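Local coordinates for RidA family protein (Psychrobacter sp. MES7-P7E, PDB 6L8P) that probably hydrolyses reactive enamine/imine intermediates to keto acids and ammonia, as RidA deaminases do, in a cold-adapted Antarctic bacterium, at residues D91-N96 with E140-I145; S51-F56 with E76-I81; S98-S103 with V126-L131; E65-Q70 with G135-E140. The protein carries 1 engineered substitution. One frame throughout, in Å; residues are numbered along the deposited sequence.

Contact 1 of 4, residues D91-N96 with E140-I145; sequences DVVKFN and ESILYI
Val-93 and Lys-94 both turn their backbone N-H to one carbonyl, Ile-142 O, which lies 2.8 Å from Val-93 N, the Lys-94 N bond being longer. This is a classic beta bulge, and it shapes the side chains around it. Val-93 is swung round so that its CG2 sits 3.9 Å from Ile-142 CG2, while its CG1 rests against Tyr-144 CB, filling the hollow between these two residues of the neighbouring strand. Before the bulge, Val-92 CG2 meets Leu-143 CD1 at 3.7 Å. Val-92 CG1, anti to the backbone N (chi1 178°), lies 3.5 Å above the centre of the Phe-95 ring and covers one face of it. Strands 92-99 and 137-144 are antiparallel neighbours in the six-stranded mixed sheet of this RidA-family subunit, with 122-127 beyond the one and 47-54 beyond the other. Beyond the bulge the pairing is regular: Ile-142 N to Lys-94 O, then Asn-96 and Glu-140 in a two-bond hydrogen-bonded pair. The Phe-95 ring brings its edge to Ser-141, with CE1 3.3 Å from OG, and Phe-112 of helix 105-115 packs against the same ring. On the sheet face carrying Lys-94, Asn-96, Glu-140 and Ile-142, the Asn-96 and Glu-140 side chains run side by side, their planes 60° apart. Both charges have partners in other chains: Glu-140 OE1 pairs with Lys-94 of the third subunit, Lys-94 NZ with Glu-140 of the second subunit.

Contact 2 of 4, residues S51-F56 with E76-I81; sequences SGQLGF and ENIKAI
Asn-77 on helix 67-84 grips the backbone of residues 54-56 with two hydrogen bonds from ND2. It gives a nearly straight bond (167°) to Phe-56 O at 3.1 Å, lying in the amide plane of Asn-77 and on a lone pair of the carbonyl. It gives a weak, bent one to Leu-54 O at 3.0 Å. The two acceptors flank Gly-55, the centre of an inverse gamma turn, so a single amide spans the turn. Gln-73, one turn earlier in the helix, donates to Asn-77 OD1 and fixes which way round the amide sits.

The remaining contacts are van der Waals. In Gln-53 the bend at chi2 (-59°) turns the amide back toward Ser-51 while the chain still reaches the helix. Its CG slides past Ile-78 CG1 at 3.7 Å, and the amide end receives Ile-81 CD1, 3.5 Å from NE2. That amide stands at 90° to the one of Asn-77. Within the strand, Gln-53 NE2 makes a weak bond back to Ser-51 O, which occupies one of its N-H groups in this buried setting.

The arrangement is that of a helix packed over one face of a beta-sheet, as in the alpha+beta, chorismate mutase-like fold of RidA-family subunits.

Contact 3 of 4, residues S98-S103 with V126-L131; sequences SLTDLS and VQVAAL
Leu-99 and Val-126 begin the tight part of this contact: Leu-99 N bonds to Val-126 O at 3.0 Å, and Leu-99 O takes the N-H of Val-128 at 2.8 Å, both nearly along the C=O axis. These bonds lock a parallel pairing of Ser-98 with Val-126 and Leu-99 with Gln-127. On the buried flank, Val-128 CG1 and Leu-131 CD2 both close on Ser-98 CB, the former at 3.9 Å. Leu-131 also reaches Thr-100, whose CG2 fits against Leu-131 CG and Ala-130 CA.

The polar side is more open. Gln-127 leaves its strand with CG anti to the backbone N (chi1 -171°) and stays extended, running beside Thr-100 O to the loop beyond. There OE1 accepts from Leu-102 N at 2.8 Å, the donor standing 44° above the carbonyl plane, away from the lone pairs. Leu-102 CD1 folds back onto Gln-127 CB at 3.8 Å. A water joins Gln-127 NE2, Thr-100 O and Val-128 O, bridging where the strands part. Farther along, Asp-101 OD1 accepts from Ser-103 N, an Asx turn.

The pair closes the beta-alpha-beta unit of strand 92-99, helix 105-115 and strand 122-127. Strand 137-144 lies along the other edge of strand 92-99, and the other two subunits of the trimer pack against segment 126-131.

Contact 4 of 4, residues E65-Q70 with G135-E140; sequences EGFKAQ and GVVEIE
This is a helix-to-strand contact with a largely apolar interface and one buried polar bond, where the first turn of helix 67-84 meets the start of strand 137-144. Phe-67, with CG anti to the backbone N (chi1 174°), brings the CD1-CE1 side of its ring against both valines. Val-136 CG2 touches the ring edge, 3.9 Å from CD1, and also lies against Phe-67 CA. The Val-137 side chain crosses that of Phe-67 at about a right angle, CB coming obliquely to CE1 at 3.7 Å. Farther along the helix, Val-137 CG1 packs on Gln-70 CB at 3.9 Å. Val-107 and Leu-108 of helix 105-115 also touch Phe-67.

Gln-70 supplies the polar link. Its chain is extended beyond CG and crosses Val-136 at about a right angle, so that OE1 meets Val-136 N at 3.0 Å in an almost straight bond (177°). The same OE1 also receives a water at 2.8 Å that donates its other proton to Val-137 O at 2.7 Å. The other end of the amide is held too, since NE2 donates to Arg-64 O just before the segment.

With both ends engaged, the Gln-70 amide can hardly be flipped without losing bonds. The side chain thus satisfies a backbone N-H ahead of the strand, and a shared water takes its bridge on to Val-137 O within a mostly hydrophobic seam.

Strand 137-144 runs through the set: contact 1 pairs its C-terminal half with strand 92-99, contact 4 seats helix 67-84 on its beginning, and Glu-140 belongs to both, although their centres lie about 18 Å apart. Contact 2 places a later part of that helix over strand 47-54, on the other edge of strand 137-144, where Gln-53 N lies 2.9 Å from Ile-139 O. Contact 3, centred about 10 Å from contact 4, adds strand 122-127 beyond strand 92-99. A malonate ion, probably from the crystallisation liquor, sits about 3 Å from the Leu-54 side chain of contact 2; it may mark a pocket. All four contacts reach the third subunit, and contacts 1 and 3 also the second.

Contact 1 of 4, residues D91-N96 with E140-I145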
loop_
_atom_site.group_PDB
_atom_site.type_symbol
_atom_site.label_atom_id
_atom_site.label_comp_id
_atom_site.label_asym_id
_atom_site.label_seq_id
_atom_site.Cartn_x
_atom_site.Cartn_y
_atom_site.Cartn_z
ATOM N N ASP A 91 16.589 8.620 1.427
ATOM C CA ASP A 91 16.317 7.827 0.241
ATOM C C ASP A 91 14.872 7.356 0.161
ATOM O O ASP A 91 14.492 6.779 -0.863
ATOM C CB ASP A 91 17.212 6.586 0.207
ATOM C CG ASP A 91 18.695 6.951 0.145
ATOM O OD1 ASP A 91 19.032 7.779 -0.718
ATOM O OD2 ASP A 91 19.491 6.473 0.980
ATOM N N VAL A 92 14.059 7.623 1.185
ATOM C CA VAL A 92 12.654 7.208 1.103
ATOM C C VAL A 92 11.965 7.995 -0.005
ATOM O O VAL A 92 12.061 9.231 -0.051
ATOM C CB VAL A 92 11.946 7.412 2.446
ATOM C CG1 VAL A 92 10.450 7.003 2.331
ATOM C CG2 VAL A 92 12.655 6.538 3.544
ATOM N N VAL A 93 11.221 7.280 -0.862
ATOM C CA VAL A 93 10.385 7.903 -1.888
ATOM C C VAL A 93 8.910 7.811 -1.568
ATOM O O VAL A 93 8.144 8.656 -2.068
ATOM C CB VAL A 93 10.674 7.305 -3.282
ATOM C CG1 VAL A 93 12.139 7.636 -3.711
ATOM C CG2 VAL A 93 10.377 5.815 -3.394
ATOM N N LYS A 94 8.491 6.858 -0.719
ATOM C CA LYS A 94 7.062 6.749 -0.400
ATOM C C LYS A 94 6.941 6.176 1.006
ATOM O O LYS A 94 7.610 5.191 1.324
ATOM C CB LYS A 94 6.322 5.849 -1.422
ATOM C CG LYS A 94 4.883 5.457 -1.070
ATOM C CD LYS A 94 3.949 6.619 -1.214
ATOM C CE LYS A 94 2.479 6.237 -0.842
ATOM N NZ LYS A 94 1.971 5.020 -1.618
ATOM N N PHE A 95 6.122 6.817 1.829
ATOM C CA PHE A 95 5.684 6.278 3.116
ATOM C C PHE A 95 4.193 5.951 3.049
ATOM O O PHE A 95 3.401 6.721 2.499
ATOM C CB PHE A 95 5.867 7.316 4.238
ATOM C CG PHE A 95 7.264 7.459 4.753
ATOM C CD1 PHE A 95 7.967 6.350 5.243
ATOM C CD2 PHE A 95 7.866 8.731 4.782
ATOM C CE1 PHE A 95 9.250 6.514 5.762
ATOM C CE2 PHE A 95 9.140 8.909 5.322
ATOM C CZ PHE A 95 9.844 7.793 5.798
ATOM N N ASN A 96 3.785 4.859 3.697
ATOM C CA ASN A 96 2.364 4.565 3.871
ATOM C C ASN A 96 2.104 4.507 5.358
ATOM O O ASN A 96 2.684 3.667 6.058
ATOM C CB ASN A 96 1.998 3.243 3.208
ATOM C CG ASN A 96 0.539 3.104 2.979
ATOM O OD1 ASN A 96 -0.154 2.415 3.726
ATOM N ND2 ASN A 96 0.048 3.747 1.933
ATOM N N GLU A 140 5.034 1.959 6.559
ATOM C CA GLU A 140 5.755 1.192 5.537
ATOM C C GLU A 140 6.555 2.161 4.682
ATOM O O GLU A 140 6.145 3.317 4.525
ATOM C CB GLU A 140 4.799 0.485 4.615
ATOM C CG GLU A 140 3.806 -0.394 5.274
ATOM C CD GLU A 140 2.576 -0.505 4.375
ATOM O OE1 GLU A 140 2.713 -0.969 3.201
ATOM O OE2 GLU A 140 1.461 -0.123 4.811
ATOM N N SER A 141 7.648 1.685 4.082
ATOM C CA SER A 141 8.515 2.608 3.347
ATOM C C SER A 141 9.019 1.962 2.074
ATOM O O SER A 141 9.255 0.756 2.034
ATOM C CB SER A 141 9.762 2.989 4.153
ATOM O OG SER A 141 9.422 3.262 5.485
ATOM N N ILE A 142 9.227 2.778 1.034
ATOM C CA ILE A 142 9.934 2.358 -0.166
ATOM C C ILE A 142 11.063 3.354 -0.357
ATOM O O ILE A 142 10.825 4.568 -0.279
ATOM C CB ILE A 142 9.028 2.337 -1.413
ATOM C CG1 ILE A 142 7.890 1.318 -1.188
ATOM C CG2 ILE A 142 9.868 1.967 -2.678
ATOM C CD1 ILE A 142 6.823 1.282 -2.344
ATOM N N LEU A 143 12.283 2.826 -0.558
ATOM C CA LEU A 143 13.491 3.615 -0.817
ATOM C C LEU A 143 13.912 3.487 -2.265
ATOM O O LEU A 143 13.732 2.438 -2.902
ATOM C CB LEU A 143 14.686 3.130 0.028
ATOM C CG LEU A 143 14.727 3.566 1.484
ATOM C CD1 LEU A 143 13.539 3.189 2.290
ATOM C CD2 LEU A 143 15.994 2.957 2.113
ATOM N N TYR A 144 14.565 4.545 -2.758
ATOM C CA TYR A 144 15.385 4.459 -3.962
ATOM C C TYR A 144 16.751 5.008 -3.576
ATOM O O TYR A 144 16.886 6.198 -3.269
ATOM C CB TYR A 144 14.739 5.220 -5.123
ATOM C CG TYR A 144 15.479 4.997 -6.413
ATOM C CD1 TYR A 144 16.561 5.781 -6.743
ATOM C CD2 TYR A 144 15.092 3.991 -7.290
ATOM C CE1 TYR A 144 17.256 5.576 -7.925
ATOM C CE2 TYR A 144 15.774 3.779 -8.470
ATOM C CZ TYR A 144 16.856 4.573 -8.780
ATOM O OH TYR A 144 17.540 4.364 -9.957
ATOM N N ILE A 145 17.741 4.124 -3.514
ATOM C CA ILE A 145 19.070 4.526 -3.037
ATOM C C ILE A 145 19.945 5.014 -4.218
ATOM O O ILE A 145 20.165 4.237 -5.153
ATOM C CB ILE A 145 19.742 3.367 -2.293
ATOM C CG1 ILE A 145 18.909 2.977 -1.059
ATOM C CG2 ILE A 145 21.136 3.811 -1.827
ATOM C CD1 ILE A 145 19.457 1.757 -0.260
HETATM O O HOH W 1 1.041 1.219 7.078
#

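Contact 2 of 4, residues S51-F56 with E76-I81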
loop_
_atom_site.group_PDB
_atom_site.type_symbol
_atom_site.label_atom_id
_atom_site.label_comp_id
_atom_site.label_asym_id
_atom_site.label_seq_id
_atom_site.Cartn_x
_atom_site.Cartn_y
_atom_site.Cartn_z
ATOM N N SER A 51 9.271 -3.370 5.414
ATOM C CA SER A 51 8.046 -3.828 6.063
ATOM C C SER A 51 7.457 -2.756 6.964
ATOM O O SER A 51 8.154 -1.849 7.453
ATOM C CB SER A 51 8.334 -5.063 6.918
ATOM O OG SER A 51 8.675 -6.134 6.059
ATOM N N GLY A 52 6.148 -2.865 7.189
ATOM C CA GLY A 52 5.525 -1.989 8.175
ATOM C C GLY A 52 6.264 -2.076 9.491
ATOM O O GLY A 52 6.610 -3.162 9.944
ATOM N N GLN A 53 6.563 -0.922 10.074
ATOM C CA GLN A 53 7.219 -0.833 11.371
ATOM C C GLN A 53 6.246 -0.270 12.388
ATOM O O GLN A 53 5.525 0.696 12.105
ATOM C CB GLN A 53 8.460 0.067 11.298
ATOM C CG GLN A 53 9.562 -0.525 10.418
ATOM C CD GLN A 53 10.029 -1.860 10.899
ATOM O OE1 GLN A 53 10.412 -1.996 12.063
ATOM N NE2 GLN A 53 9.990 -2.872 10.020
ATOM N N LEU A 54 6.226 -0.883 13.573
ATOM C CA LEU A 54 5.452 -0.425 14.714
ATOM C C LEU A 54 6.410 0.134 15.760
ATOM O O LEU A 54 7.638 -0.014 15.651
ATOM C CB LEU A 54 4.637 -1.598 15.296
ATOM C CG LEU A 54 3.621 -2.221 14.324
ATOM C CD1 LEU A 54 3.252 -3.690 14.816
ATOM C CD2 LEU A 54 2.390 -1.422 14.308
ATOM N N GLY A 55 5.840 0.792 16.777
ATOM C CA GLY A 55 6.667 1.526 17.725
ATOM C C GLY A 55 7.299 0.663 18.816
ATOM O O GLY A 55 7.259 1.039 19.989
ATOM N N PHE A 56 7.863 -0.479 18.446
ATOM C CA PHE A 56 8.525 -1.357 19.412
ATOM C C PHE A 56 9.929 -0.866 19.728
ATOM O O PHE A 56 10.703 -0.511 18.835
ATOM C CB PHE A 56 8.693 -2.766 18.834
ATOM C CG PHE A 56 7.421 -3.495 18.578
ATOM C CD1 PHE A 56 6.588 -3.895 19.608
ATOM C CD2 PHE A 56 7.148 -3.885 17.288
ATOM C CE1 PHE A 56 5.388 -4.623 19.319
ATOM C CE2 PHE A 56 5.979 -4.617 16.966
ATOM C CZ PHE A 56 5.095 -4.971 17.997
ATOM N N GLU A 76 12.933 5.603 14.283
ATOM C CA GLU A 76 14.236 5.003 14.605
ATOM C C GLU A 76 14.372 3.609 13.989
ATOM O O GLU A 76 15.443 3.229 13.468
ATOM C CB GLU A 76 14.414 4.937 16.126
ATOM C CG GLU A 76 14.499 6.333 16.774
ATOM C CD GLU A 76 15.612 7.186 16.135
ATOM O OE1 GLU A 76 16.731 6.653 15.940
ATOM O OE2 GLU A 76 15.374 8.379 15.816
ATOM N N ASN A 77 13.280 2.827 14.042
ATOM C CA ASN A 77 13.277 1.487 13.461
ATOM C C ASN A 77 13.471 1.513 11.940
ATOM O O ASN A 77 14.270 0.749 11.373
ATOM C CB ASN A 77 11.972 0.783 13.855
ATOM C CG ASN A 77 11.873 0.535 15.366
ATOM O OD1 ASN A 77 12.879 0.622 16.066
ATOM N ND2 ASN A 77 10.648 0.232 15.867
ATOM N N ILE A 78 12.766 2.423 11.262
ATOM C CA ILE A 78 12.940 2.557 9.823
ATOM C C ILE A 78 14.353 2.993 9.493
ATOM O O ILE A 78 14.967 2.440 8.583
ATOM C CB ILE A 78 11.891 3.528 9.249
ATOM C CG1 ILE A 78 10.491 2.905 9.388
ATOM C CG2 ILE A 78 12.189 3.825 7.771
ATOM C CD1 ILE A 78 9.367 3.893 8.990
ATOM N N LYS A 79 14.867 3.988 10.222
ATOM C CA LYS A 79 16.227 4.484 9.978
ATOM C C LYS A 79 17.247 3.353 10.096
ATOM O O LYS A 79 18.145 3.217 9.243
ATOM C CB LYS A 79 16.531 5.619 10.958
ATOM C CG LYS A 79 17.842 6.336 10.711
ATOM C CD LYS A 79 17.750 7.696 11.404
ATOM C CE LYS A 79 19.007 8.038 12.152
ATOM N NZ LYS A 79 20.155 7.506 11.395
ATOM N N ALA A 80 17.095 2.503 11.125
ATOM C CA ALA A 80 18.032 1.394 11.275
ATOM C C ALA A 80 18.017 0.480 10.050
ATOM O O ALA A 80 19.073 -0.000 9.599
ATOM C CB ALA A 80 17.711 0.595 12.543
ATOM N N ILE A 81 16.813 0.195 9.517
ATOM C CA ILE A 81 16.734 -0.679 8.360
ATOM C C ILE A 81 17.282 0.013 7.117
ATOM O O ILE A 81 17.936 -0.627 6.284
ATOM C CB ILE A 81 15.283 -1.149 8.167
ATOM C CG1 ILE A 81 14.899 -1.972 9.379
ATOM C CG2 ILE A 81 15.177 -1.977 6.899
ATOM C CD1 ILE A 81 13.397 -2.232 9.515
#

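Contact 3 of 4, residues S98-S103 with V126-L131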
loop_
_atom_site.group_PDB
_atom_site.type_symbol
_atom_site.label_atom_id
_atom_site.label_comp_id
_atom_site.label_asym_id
_atom_site.label_seq_id
_atom_site.Cartn_x
_atom_site.Cartn_y
_atom_site.Cartn_z
ATOM N N SER A 98 -0.418 4.097 8.640
ATOM C CA SER A 98 -1.677 3.620 9.193
ATOM C C SER A 98 -1.760 4.071 10.643
ATOM O O SER A 98 -0.864 3.770 11.440
ATOM C CB SER A 98 -1.757 2.098 9.110
ATOM O OG SER A 98 -1.517 1.636 7.770
ATOM N N LEU A 99 -2.807 4.819 10.976
ATOM C CA LEU A 99 -3.059 5.314 12.330
ATOM C C LEU A 99 -4.306 4.653 12.886
ATOM O O LEU A 99 -5.241 4.375 12.139
ATOM C CB LEU A 99 -3.319 6.829 12.343
ATOM C CG LEU A 99 -2.182 7.665 11.752
ATOM C CD1 LEU A 99 -2.629 9.110 11.760
ATOM C CD2 LEU A 99 -1.005 7.499 12.641
ATOM N N THR A 100 -4.372 4.480 14.228
ATOM C CA THR A 100 -5.668 4.082 14.778
ATOM C C THR A 100 -6.523 5.286 15.180
ATOM O O THR A 100 -7.721 5.114 15.480
ATOM C CB THR A 100 -5.489 3.118 15.963
ATOM O OG1 THR A 100 -4.541 3.671 16.881
ATOM C CG2 THR A 100 -4.960 1.751 15.506
ATOM N N ASP A 101 -5.966 6.501 15.162
ATOM C CA ASP A 101 -6.751 7.696 15.511
ATOM C C ASP A 101 -6.225 8.887 14.728
ATOM O O ASP A 101 -5.107 9.331 14.981
ATOM C CB ASP A 101 -6.636 7.968 17.012
ATOM C CG ASP A 101 -7.602 9.039 17.483
ATOM O OD1 ASP A 101 -8.234 9.723 16.630
ATOM O OD2 ASP A 101 -7.750 9.176 18.730
ATOM N N LEU A 102 -7.014 9.398 13.774
ATOM C CA LEU A 102 -6.537 10.549 13.004
ATOM C C LEU A 102 -6.442 11.818 13.840
ATOM O O LEU A 102 -5.880 12.804 13.348
ATOM C CB LEU A 102 -7.440 10.769 11.769
ATOM C CG LEU A 102 -6.906 10.040 10.535
ATOM C CD1 LEU A 102 -8.023 9.944 9.473
ATOM C CD2 LEU A 102 -5.670 10.694 9.941
ATOM N N SER A 103 -6.937 11.812 15.082
ATOM C CA SER A 103 -6.603 12.895 16.003
ATOM C C SER A 103 -5.101 13.044 16.173
ATOM O O SER A 103 -4.644 14.114 16.575
ATOM C CB SER A 103 -7.236 12.652 17.382
ATOM O OG SER A 103 -8.646 12.604 17.240
ATOM N N VAL A 126 -4.077 6.814 6.450
ATOM C CA VAL A 126 -5.469 6.449 6.697
ATOM C C VAL A 126 -5.601 6.072 8.159
ATOM O O VAL A 126 -4.609 5.752 8.831
ATOM C CB VAL A 126 -5.933 5.251 5.843
ATOM C CG1 VAL A 126 -5.732 5.523 4.333
ATOM C CG2 VAL A 126 -5.179 3.977 6.252
ATOM N N GLN A 127 -6.844 6.111 8.664
ATOM C CA GLN A 127 -7.133 5.545 9.988
ATOM C C GLN A 127 -7.663 4.126 9.778
ATOM O O GLN A 127 -8.705 3.942 9.127
ATOM C CB GLN A 127 -8.161 6.378 10.743
ATOM C CG GLN A 127 -8.315 5.935 12.209
ATOM C CD GLN A 127 -9.386 6.764 12.899
ATOM O OE1 GLN A 127 -9.324 8.001 12.877
ATOM N NE2 GLN A 127 -10.384 6.098 13.485
ATOM N N VAL A 128 -6.939 3.140 10.314
ATOM C CA VAL A 128 -7.363 1.736 10.238
ATOM C C VAL A 128 -8.144 1.394 11.499
ATOM O O VAL A 128 -8.246 2.200 12.431
ATOM C CB VAL A 128 -6.147 0.805 10.054
ATOM C CG1 VAL A 128 -5.462 1.106 8.681
ATOM C CG2 VAL A 128 -5.146 0.963 11.208
ATOM N N ALA A 129 -8.749 0.193 11.523
ATOM C CA ALA A 129 -9.498 -0.224 12.694
ATOM C C ALA A 129 -8.586 -0.632 13.853
ATOM O O ALA A 129 -8.902 -0.389 15.024
ATOM C CB ALA A 129 -10.435 -1.377 12.322
ATOM N N ALA A 130 -7.455 -1.253 13.550
ATOM C CA ALA A 130 -6.543 -1.728 14.589
ATOM C C ALA A 130 -5.234 -2.120 13.916
ATOM O O ALA A 130 -5.170 -2.309 12.686
ATOM C CB ALA A 130 -7.109 -2.938 15.353
ATOM N N LEU A 131 -4.197 -2.263 14.734
ATOM C CA LEU A 131 -2.863 -2.639 14.282
ATOM C C LEU A 131 -2.320 -3.787 15.106
ATOM O O LEU A 131 -2.749 -4.008 16.242
ATOM C CB LEU A 131 -1.888 -1.442 14.378
ATOM C CG LEU A 131 -2.208 -0.328 13.399
ATOM C CD1 LEU A 131 -1.390 0.956 13.763
ATOM C CD2 LEU A 131 -1.952 -0.760 11.931
HETATM O O HOH W 2 -9.987 3.288 14.294
#

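Contact 4 of 4, residues E65-Q70 with G135-E140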
loop_
_atom_site.group_PDB
_atom_site.type_symbol
_atom_site.label_atom_id
_atom_site.label_comp_id
_atom_site.label_asym_id
_atom_site.label_seq_id
_atom_site.Cartn_x
_atom_site.Cartn_y
_atom_site.Cartn_z
ATOM N N GLU A 65 5.152 4.062 25.070
ATOM C CA GLU A 65 3.905 4.576 25.626
ATOM C C GLU A 65 3.418 5.802 24.855
ATOM O O GLU A 65 4.097 6.841 24.850
ATOM C CB GLU A 65 4.107 4.949 27.094
ATOM C CG GLU A 65 4.131 3.750 28.024
ATOM C CD GLU A 65 2.796 3.010 28.057
ATOM O OE1 GLU A 65 1.735 3.680 28.054
ATOM O OE2 GLU A 65 2.815 1.754 28.083
ATOM N N GLY A 66 2.235 5.682 24.239
ATOM C CA GLY A 66 1.568 6.784 23.574
ATOM C C GLY A 66 1.994 6.979 22.123
ATOM O O GLY A 66 3.051 6.524 21.679
ATOM N N PHE A 67 1.167 7.760 21.398
ATOM C CA PHE A 67 1.385 7.941 19.967
ATOM C C PHE A 67 2.734 8.581 19.659
ATOM O O PHE A 67 3.438 8.118 18.774
ATOM C CB PHE A 67 0.283 8.791 19.336
ATOM C CG PHE A 67 0.564 9.107 17.921
ATOM C CD1 PHE A 67 0.251 8.196 16.924
ATOM C CD2 PHE A 67 1.202 10.296 17.575
ATOM C CE1 PHE A 67 0.586 8.494 15.594
ATOM C CE2 PHE A 67 1.544 10.587 16.264
ATOM C CZ PHE A 67 1.235 9.677 15.275
ATOM N N LYS A 68 3.068 9.722 20.285
ATOM C CA LYS A 68 4.288 10.417 19.870
ATOM C C LYS A 68 5.517 9.528 20.027
ATOM O O LYS A 68 6.377 9.459 19.136
ATOM C CB LYS A 68 4.466 11.707 20.683
ATOM C CG LYS A 68 5.600 12.563 20.122
ATOM C CD LYS A 68 5.473 13.999 20.643
ATOM C CE LYS A 68 6.771 14.736 20.485
ATOM N NZ LYS A 68 6.928 15.739 21.585
ATOM N N ALA A 69 5.622 8.861 21.180
ATOM C CA ALA A 69 6.764 7.999 21.435
ATOM C C ALA A 69 6.793 6.822 20.464
ATOM O O ALA A 69 7.860 6.438 19.974
ATOM C CB ALA A 69 6.721 7.517 22.886
ATOM N N GLN A 70 5.623 6.249 20.162
ATOM C CA GLN A 70 5.598 5.178 19.166
ATOM C C GLN A 70 6.002 5.682 17.793
ATOM O O GLN A 70 6.749 4.998 17.088
ATOM C CB GLN A 70 4.209 4.540 19.084
ATOM C CG GLN A 70 3.966 3.578 20.252
ATOM C CD GLN A 70 2.634 2.882 20.193
ATOM O OE1 GLN A 70 2.141 2.538 19.122
ATOM N NE2 GLN A 70 2.018 2.682 21.350
ATOM N N GLY A 135 -0.586 -1.623 18.549
ATOM C CA GLY A 135 0.067 -0.369 18.178
ATOM C C GLY A 135 -0.932 0.674 17.687
ATOM O O GLY A 135 -2.057 0.369 17.283
ATOM N N VAL A 136 -0.523 1.951 17.769
ATOM C CA VAL A 136 -1.362 3.044 17.260
ATOM C C VAL A 136 -0.799 3.682 16.000
ATOM O O VAL A 136 -1.441 4.585 15.442
ATOM C CB VAL A 136 -1.628 4.125 18.331
ATOM C CG1 VAL A 136 -2.340 3.466 19.492
ATOM C CG2 VAL A 136 -0.362 4.792 18.800
ATOM N N VAL A 137 0.337 3.228 15.498
ATOM C CA VAL A 137 0.883 3.752 14.238
ATOM C C VAL A 137 1.770 2.678 13.608
ATOM O O VAL A 137 2.589 2.047 14.290
ATOM C CB VAL A 137 1.655 5.089 14.459
ATOM C CG1 VAL A 137 2.755 4.950 15.519
ATOM C CG2 VAL A 137 2.265 5.547 13.126
ATOM N N GLU A 138 1.597 2.455 12.298
ATOM C CA GLU A 138 2.456 1.575 11.512
ATOM C C GLU A 138 2.867 2.347 10.267
ATOM O O GLU A 138 2.022 3.008 9.664
ATOM C CB GLU A 138 1.694 0.279 11.096
ATOM C CG GLU A 138 2.516 -0.644 10.242
ATOM C CD GLU A 138 1.785 -1.962 9.964
ATOM O OE1 GLU A 138 0.784 -2.285 10.661
ATOM O OE2 GLU A 138 2.201 -2.712 9.053
ATOM N N ILE A 139 4.151 2.309 9.896
ATOM C CA ILE A 139 4.601 3.015 8.698
ATOM C C ILE A 139 5.395 2.056 7.852
ATOM O O ILE A 139 6.319 1.407 8.347
ATOM C CB ILE A 139 5.437 4.260 9.051
ATOM C CG1 ILE A 139 4.599 5.215 9.923
ATOM C CG2 ILE A 139 5.947 4.926 7.749
ATOM C CD1 ILE A 139 5.320 6.565 10.266
ATOM N N GLU A 140 5.034 1.959 6.559
ATOM C CA GLU A 140 5.755 1.192 5.537
ATOM C C GLU A 140 6.555 2.161 4.682
ATOM O O GLU A 140 6.145 3.317 4.525
ATOM C CB GLU A 140 4.799 0.485 4.615
ATOM C CG GLU A 140 3.806 -0.394 5.274
ATOM C CD GLU A 140 2.576 -0.505 4.375
ATOM O OE1 GLU A 140 2.713 -0.969 3.201
ATOM O OE2 GLU A 140 1.461 -0.123 4.811
HETATM O O HOH W 3 3.105 1.335 16.844
#